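Cellulase (Bacteroides salanitronis, PDB 6WQY) is the glycoside hydrolase family 5 catalytic domain of a broad-specificity endoglucanase, probably cutting beta-1,4 links in cellulose and related polysaccharides such as xylan. Local coordinates at residues Y97-R100 and V101-V105; S276-D280 and W281-D285; A124-Y128 and W129-K133. All blocks are in the same frame, centred on the assembly; numbering follows the deposited sequence. Where two conformers were deposited one is given.

Contact 1 (Y97-R100 and V101-V105)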
ATOM      1  N   TYR A  97       4.078  20.663  -6.128  1.00 10.02           N
ATOM      2  CA  TYR A  97       3.451  19.371  -5.855  1.00 10.04           C
ATOM      3  C   TYR A  97       4.301  18.550  -4.893  1.00  9.47           C
ATOM      4  O   TYR A  97       3.779  17.914  -3.969  1.00  9.62           O
ATOM      5  CB  TYR A  97       3.191  18.621  -7.151  1.00 10.96           C
ATOM      6  CG  TYR A  97       2.317  17.406  -6.929  1.00 10.44           C
ATOM      7  CD1 TYR A  97       1.016  17.546  -6.458  1.00 11.60           C
ATOM      8  CD2 TYR A  97       2.785  16.121  -7.164  1.00  9.39           C
ATOM      9  CE1 TYR A  97       0.204  16.450  -6.239  1.00 11.12           C
ATOM     10  CE2 TYR A  97       1.971  15.017  -6.957  1.00  9.22           C
ATOM     11  CZ  TYR A  97       0.686  15.184  -6.501  1.00  9.30           C
ATOM     12  OH  TYR A  97      -0.172  14.128  -6.278  1.00  9.68           O
ATOM     13  N   LEU A  98       5.614  18.530  -5.107  1.00  9.78           N
ATOM     14  CA  LEU A  98       6.500  17.841  -4.176  1.00 10.23           C
ATOM     15  C   LEU A  98       6.386  18.428  -2.777  1.00 10.12           C
ATOM     16  O   LEU A  98       6.402  17.689  -1.781  1.00 10.52           O
ATOM     17  CB  LEU A  98       7.922  17.898  -4.722  1.00 11.60           C
ATOM     18  CG  LEU A  98       9.004  17.098  -4.017  1.00 12.55           C
ATOM     19  CD1 LEU A  98       8.624  15.636  -3.867  1.00 12.50           C
ATOM     20  CD2 LEU A  98      10.311  17.228  -4.780  1.00 15.08           C
ATOM     21  N   ASN A  99       6.246  19.753  -2.676  1.00 10.12           N
ATOM     22  CA  ASN A  99       6.019  20.365  -1.378  1.00 10.56           C
ATOM     23  C   ASN A  99       4.733  19.854  -0.741  1.00  9.83           C
ATOM     24  O   ASN A  99       4.687  19.626   0.475  1.00 10.92           O
ATOM     25  CB  ASN A  99       5.971  21.882  -1.517  1.00 10.77           C
ATOM     26  CG  ASN A  99       5.804  22.559  -0.180  1.00 11.98           C
ATOM     27  OD1 ASN A  99       6.780  22.790   0.537  1.00 13.12           O
ATOM     28  ND2 ASN A  99       4.572  22.880   0.172  1.00 12.66           N
ATOM     29  N   ARG A 100       3.663  19.701  -1.525  1.00 10.15           N
ATOM     30  CA  ARG A 100       2.414  19.189  -0.965  1.00  9.72           C
ATOM     31  C   ARG A 100       2.604  17.777  -0.410  1.00  9.65           C
ATOM     32  O   ARG A 100       2.097  17.445   0.669  1.00  9.79           O
ATOM     33  CB  ARG A 100       1.299  19.204  -2.008  1.00 10.10           C
ATOM     34  CG  ARG A 100      -0.011  18.598  -1.530  1.00 10.19           C
ATOM     35  CD  ARG A 100      -0.551  19.309  -0.296  1.00 10.92           C
ATOM     36  NE  ARG A 100      -1.796  18.720   0.177  1.00 10.30           N
ATOM     37  CZ  ARG A 100      -2.258  18.852   1.410  1.00 10.52           C
ATOM     38  NH1 ARG A 100      -1.581  19.536   2.321  1.00 11.39           N
ATOM     39  NH2 ARG A 100      -3.398  18.258   1.736  1.00 11.04           N
ATOM     40  N   VAL A 101       3.313  16.921  -1.146  1.00  9.24           N
ATOM     41  CA  VAL A 101       3.607  15.588  -0.622  1.00  9.68           C
ATOM     42  C   VAL A 101       4.349  15.717   0.708  1.00  8.92           C
ATOM     43  O   VAL A 101       4.051  15.008   1.687  1.00  9.30           O
ATOM     44  CB  VAL A 101       4.404  14.771  -1.659  1.00  9.92           C
ATOM     45  CG1 VAL A 101       4.802  13.424  -1.090  1.00 10.32           C
ATOM     46  CG2 VAL A 101       3.588  14.580  -2.930  1.00  9.65           C
ATOM     47  N   ALA A 102       5.326  16.630   0.769  1.00  9.72           N
ATOM     48  CA  ALA A 102       6.059  16.854   2.010  1.00 10.58           C
ATOM     49  C   ALA A 102       5.166  17.378   3.127  1.00 10.30           C
ATOM     50  O   ALA A 102       5.411  17.064   4.307  1.00 10.62           O
ATOM     51  CB  ALA A 102       7.236  17.803   1.755  1.00 11.11           C
ATOM     52  N   GLU A 103       4.143  18.170   2.805  1.00 10.01           N
ATOM     53  CA  GLU A 103       3.205  18.610   3.836  1.00 10.23           C
ATOM     54  C   GLU A 103       2.493  17.416   4.461  1.00  9.88           C
ATOM     55  O   GLU A 103       2.355  17.327   5.684  1.00 10.38           O
ATOM     56  CB  GLU A 103       2.174  19.577   3.252  1.00 11.17           C
ATOM     57  CG  GLU A 103       2.731  20.937   2.923  1.00 13.16           C
ATOM     58  CD  GLU A 103       1.727  21.884   2.299  1.00 13.28           C
ATOM     59  OE1 GLU A 103       0.571  21.492   2.024  1.00 15.16           O
ATOM     60  OE2 GLU A 103       2.109  23.060   2.059  1.00 16.93           O
ATOM     61  N   VAL A 104       2.017  16.502   3.629  1.00  9.66           N
ATOM     62  CA  VAL A 104       1.258  15.361   4.120  1.00  9.39           C
ATOM     63  C   VAL A 104       2.166  14.409   4.892  1.00  9.74           C
ATOM     64  O   VAL A 104       1.789  13.929   5.967  1.00 10.04           O
ATOM     65  CB  VAL A 104       0.500  14.691   2.960  1.00  9.60           C
ATOM     66  CG1 VAL A 104      -0.275  13.481   3.458  1.00 10.36           C
ATOM     67  CG2 VAL A 104      -0.455  15.687   2.316  1.00 10.50           C
ATOM     68  N   VAL A 105       3.376  14.153   4.388  1.00 10.04           N
ATOM     69  CA  VAL A 105       4.371  13.412   5.166  1.00 10.30           C
ATOM     70  C   VAL A 105       4.590  14.070   6.519  1.00  9.81           C
ATOM     71  O   VAL A 105       4.686  13.396   7.552  1.00 10.74           O
ATOM     72  CB  VAL A 105       5.686  13.297   4.371  1.00 10.28           C
ATOM     73  CG1 VAL A 105       6.814  12.810   5.261  1.00 11.85           C
ATOM     74  CG2 VAL A 105       5.511  12.372   3.182  1.00 10.75           C
TER
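Arg-100 and Glu-103 form an i to i+3 salt bridge on helix 95-110, which joins strands 74-77 and 114-118 in a beta-alpha-beta unit of the TIM barrel. Backbone bonds one turn apart carry the helix through this stretch: Val-101 N binds Tyr-97 O at 3.0 Å, and Ala-102, Glu-103 and Val-104 repeat the pattern with Leu-98, Asn-99 and Arg-100.

The charged contact runs along the flank of the helix. Arg-100 NH1 gives a hydrogen bond to Glu-103 OE1 at 2.9 Å, meeting it nearly along the C-O axis. The oxygen lies close to the guanidinium plane, yet the carboxylate is turned 82° against that plane, so the pairing is one-pronged and not bidentate. A bend at chi2 (58°) turns the arginine chain forward along the helix, toward Glu-103 and Val-104. NH1 also bonds Tyr-107 OH, while NH2 makes a second salt bridge with Glu-51 and bonds Ala-59 O. An alanine here is likely to leave both Glu-51 and Glu-103 without this shared positive mate. The second carboxylate oxygen of Glu-103, OE2, lies 3.1 Å from Asn-99 ND2, the amide and carboxylate planes being steeply inclined.

Apolar contacts of Tyr-97 and Val-101 occupy the inner side. Tyr-97 CE2 comes to 4.4 Å from Val-101 CG2, a loose touch, and the ring stacks with His-84. Val-101 and Tyr-97 both rest on Val-79 of the preceding loop. Where the two kinds of contact meet, Val-104 CG2 sits over the centre of one guanidinium face, 3.8 Å from Arg-100 CZ.

Contact 2 (S276-D280 and W281-D285)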
ATOM      1  N   SER A 276     -26.762 -18.134  -0.108  1.00 21.81           N
ATOM      2  CA  SER A 276     -27.382 -17.303  -1.133  1.00 22.20           C
ATOM      3  C   SER A 276     -26.994 -15.833  -1.022  1.00 19.07           C
ATOM      4  O   SER A 276     -27.425 -15.037  -1.867  1.00 22.51           O
ATOM      5  CB  SER A 276     -28.907 -17.433  -1.069  1.00 24.39           C
ATOM      6  OG  SER A 276     -29.427 -16.814   0.091  1.00 24.65           O
ATOM      7  N   LEU A 277     -26.201 -15.459  -0.012  1.00 17.76           N
ATOM      8  CA  LEU A 277     -25.843 -14.066   0.228  1.00 16.99           C
ATOM      9  C   LEU A 277     -24.336 -13.849   0.263  1.00 15.92           C
ATOM     10  O   LEU A 277     -23.878 -12.800   0.728  1.00 16.31           O
ATOM     11  CB  LEU A 277     -26.459 -13.569   1.536  1.00 16.10           C
ATOM     12  CG  LEU A 277     -27.977 -13.647   1.628  1.00 19.32           C
ATOM     13  CD1 LEU A 277     -28.450 -13.219   3.011  1.00 19.72           C
ATOM     14  CD2 LEU A 277     -28.651 -12.805   0.546  1.00 22.84           C
ATOM     15  N   LYS A 278     -23.558 -14.811  -0.217  1.00 16.30           N
ATOM     16  CA  LYS A 278     -22.104 -14.728  -0.143  1.00 17.01           C
ATOM     17  C   LYS A 278     -21.481 -15.070  -1.489  1.00 15.72           C
ATOM     18  O   LYS A 278     -22.091 -15.741  -2.325  1.00 16.74           O
ATOM     19  CB  LYS A 278     -21.556 -15.700   0.913  1.00 18.20           C
ATOM     20  CG  LYS A 278     -21.844 -17.154   0.583  1.00 17.21           C
ATOM     21  CD  LYS A 278     -21.425 -18.083   1.713  1.00 21.20           C
ATOM     22  CE  LYS A 278     -19.938 -17.964   2.011  1.00 15.80           C
ATOM     23  NZ  LYS A 278     -19.084 -18.295   0.822  1.00 20.56           N
ATOM     24  N   ALA A 279     -20.251 -14.600  -1.688  1.00 15.28           N
ATOM     25  CA  ALA A 279     -19.467 -15.014  -2.844  1.00 15.25           C
ATOM     26  C   ALA A 279     -19.172 -16.507  -2.754  1.00 15.72           C
ATOM     27  O   ALA A 279     -19.231 -17.112  -1.679  1.00 16.44           O
ATOM     28  CB  ALA A 279     -18.157 -14.229  -2.896  1.00 18.26           C
ATOM     29  N   ASP A 280     -18.843 -17.112  -3.895  1.00 17.54           N
ATOM     30  CA  ASP A 280     -18.664 -18.559  -3.941  1.00 17.42           C
ATOM     31  C   ASP A 280     -17.245 -18.997  -3.600  1.00 17.15           C
ATOM     32  O   ASP A 280     -16.913 -20.175  -3.785  1.00 19.62           O
ATOM     33  CB  ASP A 280     -19.109 -19.142  -5.286  1.00 21.04           C
ATOM     34  CG  ASP A 280     -18.284 -18.641  -6.456  1.00 31.07           C
ATOM     35  OD1 ASP A 280     -17.236 -18.003  -6.241  1.00 25.22           O
ATOM     36  OD2 ASP A 280     -18.693 -18.892  -7.609  1.00 46.58           O
ATOM     37  N   TRP A 281     -16.415 -18.092  -3.086  1.00 15.34           N
ATOM     38  CA  TRP A 281     -15.052 -18.427  -2.699  1.00 13.66           C
ATOM     39  C   TRP A 281     -14.592 -17.391  -1.685  1.00 13.07           C
ATOM     40  O   TRP A 281     -15.315 -16.447  -1.356  1.00 12.77           O
ATOM     41  CB  TRP A 281     -14.132 -18.442  -3.926  1.00 15.08           C
ATOM     42  CG  TRP A 281     -13.843 -17.067  -4.431  1.00 14.17           C
ATOM     43  CD1 TRP A 281     -14.699 -16.248  -5.119  1.00 15.29           C
ATOM     44  CD2 TRP A 281     -12.618 -16.340  -4.284  1.00 12.45           C
ATOM     45  NE1 TRP A 281     -14.081 -15.061  -5.399  1.00 15.56           N
ATOM     46  CE2 TRP A 281     -12.804 -15.087  -4.898  1.00 12.92           C
ATOM     47  CE3 TRP A 281     -11.382 -16.620  -3.692  1.00 13.24           C
ATOM     48  CZ2 TRP A 281     -11.801 -14.121  -4.949  1.00 14.00           C
ATOM     49  CZ3 TRP A 281     -10.395 -15.658  -3.739  1.00 13.61           C
ATOM     50  CH2 TRP A 281     -10.608 -14.427  -4.371  1.00 13.01           C
ATOM     51  N   GLY A 282     -13.379 -17.575  -1.177  1.00 12.56           N
ATOM     52  CA  GLY A 282     -12.703 -16.512  -0.457  1.00 12.21           C
ATOM     53  C   GLY A 282     -13.018 -16.387   1.016  1.00 10.89           C
ATOM     54  O   GLY A 282     -12.891 -15.291   1.571  1.00 10.81           O
ATOM     55  N   ASP A 283     -13.421 -17.478   1.662  1.00 11.47           N
ATOM     56  CA  ASP A 283     -13.730 -17.464   3.093  1.00 11.48           C
ATOM     57  C   ASP A 283     -12.473 -17.626   3.935  1.00 10.29           C
ATOM     58  O   ASP A 283     -11.367 -17.338   3.458  1.00 10.49           O
ATOM     59  CB  ASP A 283     -14.837 -18.487   3.367  1.00 13.15           C
ATOM     60  CG  ASP A 283     -16.140 -18.086   2.690  1.00 12.95           C
ATOM     61  OD1 ASP A 283     -16.591 -16.943   2.894  1.00 13.04           O
ATOM     62  OD2 ASP A 283     -16.704 -18.926   1.948  1.00 18.46           O
ATOM     63  N   GLU A 284     -12.631 -18.035   5.192  1.00 10.96           N
ATOM     64  CA  GLU A 284     -11.528 -17.997   6.144  1.00 10.91           C
ATOM     65  C   GLU A 284     -10.308 -18.763   5.658  1.00 11.15           C
ATOM     66  O   GLU A 284      -9.168 -18.327   5.883  1.00 11.88           O
ATOM     67  CB  GLU A 284     -11.986 -18.590   7.483  1.00 11.47           C
ATOM     68  CG  GLU A 284     -13.028 -17.770   8.246  1.00 12.23           C
ATOM     69  CD  GLU A 284     -14.475 -18.047   7.862  1.00 11.75           C
ATOM     70  OE1 GLU A 284     -14.744 -18.606   6.770  1.00 11.96           O
ATOM     71  OE2 GLU A 284     -15.370 -17.703   8.692  1.00 12.35           O
ATOM     72  N   ASP A 285     -10.527 -19.922   5.025  0.70 11.61           N
ATOM     73  CA  ASP A 285      -9.419 -20.753   4.572  0.70 12.68           C
ATOM     74  C   ASP A 285      -8.623 -20.081   3.462  0.70 11.33           C
ATOM     75  O   ASP A 285      -7.434 -20.385   3.283  0.70 12.64           O
ATOM     76  CB  ASP A 285      -9.934 -22.116   4.111  0.70 14.27           C
ATOM     77  CG  ASP A 285     -10.980 -22.011   3.018  0.70 16.69           C
ATOM     78  OD1 ASP A 285     -11.934 -21.222   3.177  0.70 19.64           O
ATOM     79  OD2 ASP A 285     -10.851 -22.724   1.999  0.70 26.33           O
TER
HETATM   80  O   HOH W   1     -17.319 -15.547   0.653  1.00 14.45           O
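Lys-278 crosses the carboxylate of Asp-283 at about a right angle, its terminal CE and NZ lying against the two oxygens. The salt bridge is short: NZ stands 2.7 Å from Asp-283 OD2, on the syn lone pair of that oxygen. Bends at chi3 and chi4 (both -59°) curl the lysine chain back, so that NZ also reaches the carbonyl of the next residue, Ala-279 O, at 2.8 Å and almost in line with the C=O bond. The third partner is water 1, which accepts from NZ at 3.3 Å and also lies within hydrogen-bonding distance of Trp-281 O and, at 2.7 Å, of Asp-283 OD1. With more acceptors around it than protons, the water cannot serve them all at once.

These bonds close a turn in the long loop between helices 256-259 and 284-299 of the barrel. Asp-283 is the N-cap residue of the second helix, but its carboxylate makes no capping bond; OD1 takes the backbone N of Gly-270 and OD2 faces the lysine. Gly-282, with its positive phi, carries the chain into the helix, and its carbonyl is bound by Trp-269 NE1.

Farther out, Asp-280 OD1 approaches Trp-281 CD1 to 3.3 Å, at the edge of the indole and near its plane, while the tryptophan side chain touches Asp-254 and Pro-255. The ammonium group thus meets a carboxylate, a carbonyl and, at longer range, a water lying between the two, an arrangement likely to favour a charged lysine and to restrict rotation about its last bond.

Contact 3 (A124-Y128 and W129-K133)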
ATOM      1  N   ALA A 124      -1.256   2.980 -13.512  1.00  8.70           N
ATOM      2  CA  ALA A 124      -2.564   2.353 -13.664  1.00  9.66           C
ATOM      3  C   ALA A 124      -2.712   1.738 -15.048  1.00  9.59           C
ATOM      4  O   ALA A 124      -2.644   2.436 -16.064  1.00 10.11           O
ATOM      5  CB  ALA A 124      -3.672   3.366 -13.412  1.00 10.74           C
ATOM      6  N   ASN A 125      -2.915   0.419 -15.077  1.00 10.26           N
ATOM      7  CA  ASN A 125      -3.317  -0.322 -16.270  1.00 10.31           C
ATOM      8  C   ASN A 125      -2.313  -0.243 -17.411  1.00  9.99           C
ATOM      9  O   ASN A 125      -2.655  -0.559 -18.549  1.00 11.43           O
ATOM     10  CB  ASN A 125      -4.686   0.133 -16.765  1.00 12.07           C
ATOM     11  CG  ASN A 125      -5.712   0.168 -15.665  1.00 14.20           C
ATOM     12  OD1 ASN A 125      -5.696  -0.671 -14.753  1.00 14.63           O
ATOM     13  ND2 ASN A 125      -6.593   1.163 -15.711  1.00 16.75           N
ATOM     14  N   SER A 126      -1.078   0.145 -17.130  0.73  9.07           N
ATOM     15  CA  SER A 126      -0.070   0.297 -18.169  0.73  9.56           C
ATOM     16  C   SER A 126      -0.457   1.351 -19.197  0.73  9.33           C
ATOM     17  O   SER A 126       0.067   1.349 -20.311  0.73 11.64           O
ATOM     18  CB  SER A 126       0.203  -1.042 -18.869  0.73 11.91           C
ATOM     19  OG  SER A 126       1.533  -1.140 -19.338  0.73 10.66           O
ATOM     20  N   GLN A 127      -1.339   2.290 -18.842  1.00 10.30           N
ATOM     21  CA  GLN A 127      -1.859   3.236 -19.827  1.00 11.63           C
ATOM     22  C   GLN A 127      -1.140   4.577 -19.825  1.00 11.56           C
ATOM     23  O   GLN A 127      -1.424   5.405 -20.708  1.00 13.38           O
ATOM     24  CB  GLN A 127      -3.381   3.399 -19.688  1.00 14.01           C
ATOM     25  CG  GLN A 127      -3.833   4.218 -18.502  1.00 14.78           C
ATOM     26  CD  GLN A 127      -5.359   4.235 -18.362  1.00 21.78           C
ATOM     27  OE1 GLN A 127      -5.939   3.441 -17.619  1.00 31.29           O
ATOM     28  NE2 GLN A 127      -6.007   5.140 -19.080  1.00 16.63           N
ATOM     29  N   TYR A 128      -0.199   4.800 -18.910  1.00 11.18           N
ATOM     30  CA  TYR A 128       0.585   6.033 -18.862  1.00 11.05           C
ATOM     31  C   TYR A 128       2.070   5.700 -19.035  1.00 11.93           C
ATOM     32  O   TYR A 128       2.413   4.669 -19.624  1.00 12.73           O
ATOM     33  CB  TYR A 128       0.297   6.804 -17.567  1.00 11.91           C
ATOM     34  CG  TYR A 128      -1.178   7.038 -17.317  1.00 10.92           C
ATOM     35  CD1 TYR A 128      -1.912   7.896 -18.123  1.00 14.08           C
ATOM     36  CD2 TYR A 128      -1.834   6.413 -16.276  1.00 11.65           C
ATOM     37  CE1 TYR A 128      -3.265   8.114 -17.893  1.00 14.77           C
ATOM     38  CE2 TYR A 128      -3.174   6.630 -16.037  1.00 13.32           C
ATOM     39  CZ  TYR A 128      -3.879   7.475 -16.849  1.00 12.95           C
ATOM     40  OH  TYR A 128      -5.225   7.681 -16.611  1.00 17.15           O
ATOM     41  N   TRP A 129       2.975   6.548 -18.537  1.00 12.21           N
ATOM     42  CA  TRP A 129       4.395   6.359 -18.837  1.00 12.76           C
ATOM     43  C   TRP A 129       4.942   5.059 -18.257  1.00 10.80           C
ATOM     44  O   TRP A 129       5.870   4.469 -18.824  1.00 11.90           O
ATOM     45  CB  TRP A 129       5.235   7.540 -18.324  1.00 12.90           C
ATOM     46  CG  TRP A 129       5.277   7.688 -16.826  1.00 11.83           C
ATOM     47  CD1 TRP A 129       4.431   8.426 -16.053  1.00 11.61           C
ATOM     48  CD2 TRP A 129       6.221   7.087 -15.922  1.00 11.10           C
ATOM     49  NE1 TRP A 129       4.779   8.319 -14.734  1.00 12.38           N
ATOM     50  CE2 TRP A 129       5.878   7.514 -14.620  1.00 10.85           C
ATOM     51  CE3 TRP A 129       7.330   6.248 -16.082  1.00 11.14           C
ATOM     52  CZ2 TRP A 129       6.586   7.117 -13.497  1.00 10.99           C
ATOM     53  CZ3 TRP A 129       8.038   5.861 -14.966  1.00 11.35           C
ATOM     54  CH2 TRP A 129       7.660   6.292 -13.680  1.00 11.47           C
ATOM     55  N   LEU A 130       4.430   4.625 -17.117  1.00 10.64           N
ATOM     56  CA  LEU A 130       4.939   3.454 -16.406  1.00 10.61           C
ATOM     57  C   LEU A 130       4.236   2.263 -17.039  1.00 10.68           C
ATOM     58  O   LEU A 130       3.164   1.854 -16.596  1.00 11.36           O
ATOM     59  CB  LEU A 130       4.664   3.656 -14.924  1.00 10.96           C
ATOM     60  CG  LEU A 130       5.208   2.638 -13.938  1.00 11.10           C
ATOM     61  CD1 LEU A 130       6.686   2.381 -14.084  1.00 10.92           C
ATOM     62  CD2 LEU A 130       4.890   3.140 -12.537  1.00 11.38           C
ATOM     63  N   ASP A 131       4.834   1.723 -18.114  1.00 10.54           N
ATOM     64  CA  ASP A 131       4.155   0.875 -19.105  1.00 11.15           C
ATOM     65  C   ASP A 131       4.854  -0.473 -19.254  1.00 10.04           C
ATOM     66  O   ASP A 131       5.746  -0.642 -20.088  1.00 11.17           O
ATOM     67  CB  ASP A 131       4.161   1.665 -20.431  1.00 13.16           C
ATOM     68  CG  ASP A 131       3.572   0.902 -21.593  1.00 12.67           C
ATOM     69  OD1 ASP A 131       3.018  -0.201 -21.437  1.00 13.34           O
ATOM     70  OD2 ASP A 131       3.711   1.427 -22.743  1.00 16.22           O
ATOM     71  N   ILE A 132       4.421  -1.442 -18.443  0.64  9.93           N
ATOM     72  CA  ILE A 132       5.046  -2.766 -18.425  0.64  9.44           C
ATOM     73  C   ILE A 132       4.807  -3.513 -19.729  0.64 10.02           C
ATOM     74  O   ILE A 132       5.664  -4.284 -20.176  0.64 11.34           O
ATOM     75  CB  ILE A 132       4.558  -3.567 -17.202  0.64  9.97           C
ATOM     76  CG1 ILE A 132       5.318  -4.886 -17.030  0.64 14.20           C
ATOM     77  CG2 ILE A 132       3.056  -3.852 -17.299  0.64 12.03           C
ATOM     78  CD1 ILE A 132       6.737  -4.721 -16.537  0.64 13.41           C
ATOM     79  N   LYS A 133       3.643  -3.331 -20.350  1.00 11.06           N
ATOM     80  CA  LYS A 133       3.335  -4.106 -21.542  1.00 12.04           C
ATOM     81  C   LYS A 133       4.355  -3.838 -22.637  1.00 11.81           C
ATOM     82  O   LYS A 133       4.936  -4.768 -23.209  1.00 12.52           O
ATOM     83  CB  LYS A 133       1.926  -3.798 -22.041  1.00 13.41           C
ATOM     84  CG  LYS A 133       1.493  -4.768 -23.149  1.00 16.68           C
ATOM     85  CD  LYS A 133       0.037  -4.599 -23.586  1.00 17.29           C
ATOM     86  CE  LYS A 133      -0.189  -3.265 -24.286  1.00 42.97           C
ATOM     87  NZ  LYS A 133      -1.609  -3.060 -24.705  1.00 39.55           N
TER
HETATM   88  O   HOH W   2       0.724   3.264 -16.701  1.00 10.34           O
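At the N-terminus of the short helix 132-135, the N-cap residue Asp-131 is met by Ser-126 from the preceding turn. Ser-126 OG donates to Asp-131 OD1 at 2.7 Å, coming from the anti side of the carboxylate and 24° out of its plane. Since Ser-126 was modelled in two conformers, this bond describes one of them. OD1 also caps the backbone N of Asp-134, so the same oxygen receives two donors in that state; CG stands anti to the backbone N (chi1 176°), beside the carbonyl carbon, which carries the carboxylate toward the serine. The serine oxygen further lies 3.0 Å from Ile-132 N, at the opening of the helix.

The loop follows strand 114-118, the third of the TIM barrel, and so leaves the barrel on the end where glycoside hydrolases of this kind form their active-site face. Between Tyr-128 and the helix, Leu-130 is the centre of an inverse gamma turn. Water 2 bridges the bend, accepting from Tyr-128 N and donating to Leu-130 O, at 2.8 Å in each case.

Two large rings come just ahead of Leu-130. Gln-127 CG lies over one face of Tyr-128, offset toward its rim, and Asn-125 ND2 holds the far end of the same glutamine through OE1 at 3.0 Å. The indole of Trp-129 takes Leu-130 CB over the centre of one face, 3.8 Å above it, and packs on Val-145, Gln-148 and Met-152 of helix 139-159, while its NE1 bonds Asp-122 OD2.

All three contacts belong to one TIM barrel domain, in the chain order contact 1, contact 3, contact 2. Contacts 1 and 2 lie on opposite sides of the chain's centre, about 41 Å apart between centres. Contact 3 is nearer to contact 1 (centres about 24 Å apart) than to contact 2 (about 32 Å). Contacts 1 and 3 flank strand 114-118, one in the helix before it and the other in the loop after it. Contacts 1 and 3 each lie near a different magnesium ion, about 5 Å from the Leu-98 side chain and about 4 Å from that of Asp-131; Leu-98 neighbours Glu-95, seen to bind magnesium in this protein. Contact 2 is remote from that residue.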